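Local coordinates for protein haloacid delahogenase-like family hydrolase (Xanthomonas campestris pv. campestris, PDB 2PKE) that probably acts as a magnesium-dependent phosphatase of the haloacid dehalogenase-like hydrolase family, at residues 11-16 / 181-186; 200-205 / 241-246. All blocks are in the same frame, centred on the assembly; numbering follows the deposited sequence.

How the interactions relate
Both contacts involve the parallel sheet of the HAD-like core and are mostly buried; interaction 1 pairs two of its inner strands, interaction 2 lays the C-terminal helix 236-250 on one of its faces. They hold neighbouring elements, since strand 182-186 lies beside strand 202-205, and their centres are about 7 Å apart. Backbone hydrogen bonds dominate 11-16 / 181-186, whereas 200-205 / 241-246 has none across it and relies on apolar packing and an amide at a ring edge. The two meet directly: Asp244 OD1 accepts from Ala12 N at 2.8 Å, and Ile13 CD1 packs 3.4 Å from Trp202 CD1. Among the touching residues, Ala12 and Arg181 in interaction 1 and Gln246 in interaction 2 are partly exposed.

Interaction 1 (11-16 / 181-186); sequences QAIQLV and RFVMIG
Leu15 and Val16 run parallel to Phe182 and Val183, and Leu15 O receives Val183 N in a nearly straight bond of 3.1 Å. The same oxygen lies 3.4 Å from Phe182 CA, a CA-H...O contact, and Val16 CA makes a similar one to Val183 O. One step back, Arg181 O accepts two bonds of unequal quality. The Gln14 N-H points almost straight at it, N to O 2.8 Å, though tilted 21° from the carbonyl plane; the bond from Leu15 N, at 3.2 Å, is longer and more bent at its hydrogen, although it lies close to the C=O direction. This oxygen faces the point where 11-14 passes into strand 15-18.

The packed part has two faces. On one, Leu15 CD2 touches Phe182 CD1 at 3.7 Å, while Leu15 CB lies in the ring plane at the edge; Leu172 of helix 165-175 touches both side chains. On the other face, Ile13 crosses Val183 at about a right angle, CG2 to CG2. Val16 turns CG1 anti to its backbone N (chi1 -179°), which carries this methyl forward to Ile185 CD1 at 3.8 Å.

Strands 15-18 and 182-186 are adjacent in the parallel Rossmann-like sheet of the HAD fold. Beyond their C-terminal ends lie the magnesium ligands Asp19, Asp21 and Asn187, the side chain of Ile185 being about 10 Å from the metal.

The N-terminal end is the solvent side: Ala12 and Arg181 are partly exposed, and an aliphatic chain passes a carbonyl there in place of interlocked apolar groups. Arg181, extended from CG to NE, brings CG within 3.3 Å of Ala12 O and lies side by side with the bent chain of Gln14. The polar ends are engaged elsewhere: Arg181 NH1 bonds to Gln7 OE1, and Gln14 NE2 to Arg8 O.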
loop_
_atom_site.group_PDB
_atom_site.type_symbol
_atom_site.label_atom_id
_atom_site.label_comp_id
_atom_site.label_asym_id
_atom_site.label_seq_id
_atom_site.Cartn_x
_atom_site.Cartn_y
_atom_site.Cartn_z
ATOM N N GLN A 11 16.944 -5.082 29.899
ATOM C CA GLN A 11 17.509 -4.578 28.626
ATOM C C GLN A 11 16.886 -3.221 28.302
ATOM O O GLN A 11 15.773 -2.920 28.754
ATOM C CB GLN A 11 17.299 -5.567 27.462
ATOM C CG GLN A 11 15.883 -5.641 26.953
ATOM C CD GLN A 11 15.658 -6.842 26.044
ATOM O OE1 GLN A 11 15.817 -7.980 26.480
ATOM N NE2 GLN A 11 15.288 -6.599 24.780
ATOM N N ALA A 12 17.578 -2.411 27.507
ATOM C CA ALA A 12 17.116 -1.054 27.190
ATOM C C ALA A 12 16.424 -1.046 25.824
ATOM O O ALA A 12 15.277 -0.620 25.721
ATOM C CB ALA A 12 18.258 -0.048 27.231
ATOM N N ILE A 13 17.063 -1.595 24.791
ATOM C CA ILE A 13 16.431 -1.669 23.472
ATOM C C ILE A 13 15.371 -2.795 23.490
ATOM O O ILE A 13 15.618 -3.875 24.010
ATOM C CB ILE A 13 17.488 -1.918 22.355
ATOM C CG1 ILE A 13 18.449 -0.741 22.187
ATOM C CG2 ILE A 13 16.827 -2.360 20.983
ATOM C CD1 ILE A 13 17.809 0.558 22.007
ATOM N N GLN A 14 14.190 -2.540 22.951
ATOM C CA GLN A 14 13.117 -3.532 22.955
ATOM C C GLN A 14 12.678 -3.967 21.567
ATOM O O GLN A 14 12.044 -5.010 21.435
ATOM C CB GLN A 14 11.893 -2.976 23.698
ATOM C CG GLN A 14 12.133 -2.558 25.145
ATOM C CD GLN A 14 12.362 -3.703 26.053
ATOM O OE1 GLN A 14 11.973 -4.839 25.742
ATOM N NE2 GLN A 14 12.974 -3.436 27.225
ATOM N N LEU A 15 12.993 -3.177 20.534
ATOM C CA LEU A 15 12.462 -3.408 19.219
ATOM C C LEU A 15 13.524 -3.128 18.169
ATOM O O LEU A 15 14.206 -2.144 18.245
ATOM C CB LEU A 15 11.238 -2.544 18.961
ATOM C CG LEU A 15 10.546 -2.665 17.610
ATOM C CD1 LEU A 15 9.898 -4.055 17.343
ATOM C CD2 LEU A 15 9.466 -1.570 17.439
ATOM N N VAL A 16 13.683 -4.034 17.226
ATOM C CA VAL A 16 14.632 -3.833 16.157
ATOM C C VAL A 16 13.852 -3.834 14.849
ATOM O O VAL A 16 13.137 -4.787 14.543
ATOM C CB VAL A 16 15.714 -4.888 16.152
ATOM C CG1 VAL A 16 16.707 -4.604 15.015
ATOM C CG2 VAL A 16 16.424 -4.954 17.508
ATOM N N ARG A 181 14.322 3.109 22.804
ATOM C CA ARG A 181 14.266 1.671 22.897
ATOM C C ARG A 181 14.095 0.990 21.535
ATOM O O ARG A 181 13.780 -0.188 21.483
ATOM C CB ARG A 181 13.148 1.259 23.849
ATOM C CG ARG A 181 13.279 1.891 25.200
ATOM C CD ARG A 181 12.382 1.247 26.247
ATOM N NE ARG A 181 12.314 2.127 27.413
ATOM C CZ ARG A 181 11.266 2.285 28.212
ATOM N NH1 ARG A 181 10.140 1.619 28.025
ATOM N NH2 ARG A 181 11.344 3.143 29.223
ATOM N N PHE A 182 14.399 1.706 20.439
ATOM C CA PHE A 182 14.271 1.194 19.108
ATOM C C PHE A 182 15.550 1.396 18.325
ATOM O O PHE A 182 16.152 2.470 18.389
ATOM C CB PHE A 182 13.066 1.865 18.445
ATOM C CG PHE A 182 12.920 1.592 17.005
ATOM C CD1 PHE A 182 12.511 0.359 16.525
ATOM C CD2 PHE A 182 13.176 2.592 16.107
ATOM C CE1 PHE A 182 12.355 0.157 15.165
ATOM C CE2 PHE A 182 13.015 2.404 14.759
ATOM C CZ PHE A 182 12.572 1.177 14.288
ATOM N N VAL A 183 15.972 0.330 17.641
ATOM C CA VAL A 183 17.066 0.372 16.682
ATOM C C VAL A 183 16.476 0.071 15.312
ATOM O O VAL A 183 15.712 -0.858 15.153
ATOM C CB VAL A 183 18.192 -0.676 16.994
ATOM C CG1 VAL A 183 19.351 -0.501 16.046
ATOM C CG2 VAL A 183 18.711 -0.538 18.442
HETATM N N MSE A 184 16.890 0.831 14.312
HETATM C CA MSE A 184 16.501 0.568 12.924
HETATM C C MSE A 184 17.725 0.145 12.106
HETATM O O MSE A 184 18.772 0.825 12.190
HETATM C CB MSE A 184 15.870 1.812 12.314
HETATM C CG MSE A 184 15.514 1.624 10.825
HETATM SE SE MSE A 184 14.002 0.473 10.429
HETATM C CE MSE A 184 14.240 0.801 8.540
ATOM N N ILE A 185 17.573 -0.949 11.324
ATOM C CA ILE A 185 18.653 -1.478 10.467
ATOM C C ILE A 185 18.301 -1.241 9.014
ATOM O O ILE A 185 17.229 -1.632 8.562
ATOM C CB ILE A 185 18.925 -2.973 10.688
ATOM C CG1 ILE A 185 19.253 -3.281 12.157
ATOM C CG2 ILE A 185 20.067 -3.456 9.756
ATOM C CD1 ILE A 185 19.546 -4.725 12.438
ATOM N N GLY A 186 19.188 -0.576 8.280
ATOM C CA GLY A 186 18.966 -0.382 6.865
ATOM C C GLY A 186 20.159 0.048 6.047
ATOM O O GLY A 186 21.232 0.321 6.561
#

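Interaction 2 (200-205 / 241-246)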
loop_
_atom_site.group_PDB
_atom_site.type_symbol
_atom_site.label_atom_id
_atom_site.label_comp_id
_atom_site.label_asym_id
_atom_site.label_seq_id
_atom_site.Cartn_x
_atom_site.Cartn_y
_atom_site.Cartn_z
ATOM N N GLY A 200 15.220 10.301 18.163
ATOM C CA GLY A 200 15.880 9.849 19.379
ATOM C C GLY A 200 16.206 8.361 19.410
ATOM O O GLY A 200 16.537 7.828 20.459
ATOM N N GLY A 201 16.130 7.706 18.259
ATOM C CA GLY A 201 16.394 6.251 18.172
ATOM C C GLY A 201 17.839 5.955 17.847
ATOM O O GLY A 201 18.715 6.829 17.895
ATOM N N TRP A 202 18.071 4.703 17.529
ATOM C CA TRP A 202 19.371 4.182 17.251
ATOM C C TRP A 202 19.343 3.568 15.882
ATOM O O TRP A 202 18.307 3.218 15.370
ATOM C CB TRP A 202 19.759 3.106 18.259
ATOM C CG TRP A 202 19.613 3.549 19.691
ATOM C CD1 TRP A 202 18.492 3.516 20.433
ATOM C CD2 TRP A 202 20.637 4.072 20.531
ATOM N NE1 TRP A 202 18.735 3.988 21.692
ATOM C CE2 TRP A 202 20.048 4.329 21.791
ATOM C CE3 TRP A 202 21.996 4.347 20.354
ATOM C CZ2 TRP A 202 20.754 4.892 22.849
ATOM C CZ3 TRP A 202 22.705 4.906 21.423
ATOM C CH2 TRP A 202 22.083 5.150 22.658
ATOM N N GLY A 203 20.520 3.467 15.283
ATOM C CA GLY A 203 20.653 3.083 13.906
ATOM C C GLY A 203 21.771 2.100 13.683
ATOM O O GLY A 203 22.835 2.192 14.286
ATOM N N ILE A 204 21.528 1.171 12.784
ATOM C CA ILE A 204 22.577 0.360 12.178
ATOM C C ILE A 204 22.530 0.559 10.643
ATOM O O ILE A 204 21.501 0.322 9.993
ATOM C CB ILE A 204 22.428 -1.097 12.523
ATOM C CG1 ILE A 204 22.676 -1.301 14.036
ATOM C CG2 ILE A 204 23.358 -1.976 11.665
ATOM C CD1 ILE A 204 22.208 -2.695 14.523
ATOM N N TYR A 205 23.660 0.990 10.116
ATOM C CA TYR A 205 23.864 1.323 8.722
ATOM C C TYR A 205 24.697 0.265 8.026
ATOM O O TYR A 205 25.871 0.102 8.329
ATOM C CB TYR A 205 24.577 2.625 8.634
ATOM C CG TYR A 205 24.920 3.093 7.232
ATOM C CD1 TYR A 205 23.989 3.003 6.211
ATOM C CD2 TYR A 205 26.159 3.665 6.950
ATOM C CE1 TYR A 205 24.291 3.461 4.931
ATOM C CE2 TYR A 205 26.483 4.114 5.689
ATOM C CZ TYR A 205 25.547 4.006 4.678
ATOM O OH TYR A 205 25.818 4.469 3.407
ATOM N N ARG A 241 23.355 -5.485 20.357
ATOM C CA ARG A 241 23.745 -5.673 21.732
ATOM C C ARG A 241 24.568 -4.499 22.242
ATOM O O ARG A 241 24.428 -4.126 23.392
ATOM C CB ARG A 241 24.585 -6.922 21.880
ATOM C CG ARG A 241 23.817 -8.160 21.847
ATOM C CD ARG A 241 24.724 -9.388 21.900
ATOM N NE ARG A 241 23.989 -10.417 21.230
ATOM C CZ ARG A 241 24.376 -11.068 20.143
ATOM N NH1 ARG A 241 25.601 -10.904 19.622
ATOM N NH2 ARG A 241 23.525 -11.948 19.623
ATOM N N ALA A 242 25.450 -3.962 21.384
ATOM C CA ALA A 242 26.327 -2.883 21.761
ATOM C C ALA A 242 25.503 -1.615 21.962
ATOM O O ALA A 242 25.737 -0.874 22.919
ATOM C CB ALA A 242 27.450 -2.646 20.664
ATOM N N LEU A 243 24.544 -1.386 21.064
ATOM C CA LEU A 243 23.634 -0.248 21.162
ATOM C C LEU A 243 22.778 -0.358 22.404
ATOM O O LEU A 243 22.576 0.639 23.102
ATOM C CB LEU A 243 22.802 -0.089 19.894
ATOM C CG LEU A 243 23.644 0.451 18.692
ATOM C CD1 LEU A 243 22.809 0.267 17.376
ATOM C CD2 LEU A 243 24.090 1.875 18.922
ATOM N N ASP A 244 22.302 -1.565 22.690
ATOM C CA ASP A 244 21.549 -1.810 23.875
ATOM C C ASP A 244 22.344 -1.517 25.124
ATOM O O ASP A 244 21.803 -0.978 26.067
ATOM C CB ASP A 244 21.065 -3.242 23.872
ATOM C CG ASP A 244 20.086 -3.554 25.003
ATOM O OD1 ASP A 244 19.733 -2.691 25.814
ATOM O OD2 ASP A 244 19.689 -4.714 25.068
ATOM N N ALA A 245 23.616 -1.882 25.145
ATOM C CA ALA A 245 24.457 -1.622 26.313
ATOM C C ALA A 245 24.581 -0.113 26.567
ATOM O O ALA A 245 24.406 0.340 27.675
ATOM C CB ALA A 245 25.813 -2.251 26.146
ATOM N N GLN A 246 24.856 0.639 25.503
ATOM C CA GLN A 246 24.980 2.104 25.528
ATOM C C GLN A 246 23.680 2.747 26.016
ATOM O O GLN A 246 23.679 3.631 26.880
ATOM C CB GLN A 246 25.320 2.555 24.104
ATOM C CG GLN A 246 25.600 4.057 23.914
ATOM C CD GLN A 246 26.108 4.429 22.483
ATOM O OE1 GLN A 246 26.496 3.573 21.694
ATOM N NE2 GLN A 246 26.053 5.730 22.163
#
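This is a helix-on-sheet packing contact, in which Leu243 of helix 236-250 meets Trp202 and Ile204 of strand 202-205 on one face of the HAD-like core. The axes of 202-205 and 241-246 come within 9.7 Å and run roughly antiparallel, at 157°. No hydrogen bond crosses between the segments; side chains fill the gap.

Leu243 divides its two methyls between neighbours. CD2 reaches the benzo part of the indole, 3.5 Å from Trp202 CE3, in an oblique approach, with the two side chains sliding past each other in opposite directions. CD1 goes instead to Ile204 CG1 at 3.7 Å and comes 3.6 Å from Gly203 O, close to the backbone of the strand itself.

Three residues further along the helix, Gln246 meets the indole at its edge. Its chain leaves with CG anti to the backbone N (chi1 -176°) and stays extended, bringing NE2 near the ring plane, 3.5 Å from Trp202 CZ3. The amide stands steeply to the ring, their planes 77° apart. Its polar atoms have partners outside the contact, NE2 giving to Pro225 O and OE1 accepting from Arg228 NH2. The ring itself is held by Trp202 NE1 bonding to Glu180 O and by a cation-pi contact with Arg226.

Strand 202-205 lies between strands 182-186 and 227-229, with Trp202 and Ile204 both touching Val183 on the former; helix 236-250 packs on the face that carries Trp202, Ile204 and Val183, Leu243 reaching Val183 and Arg228 on the two flanking strands.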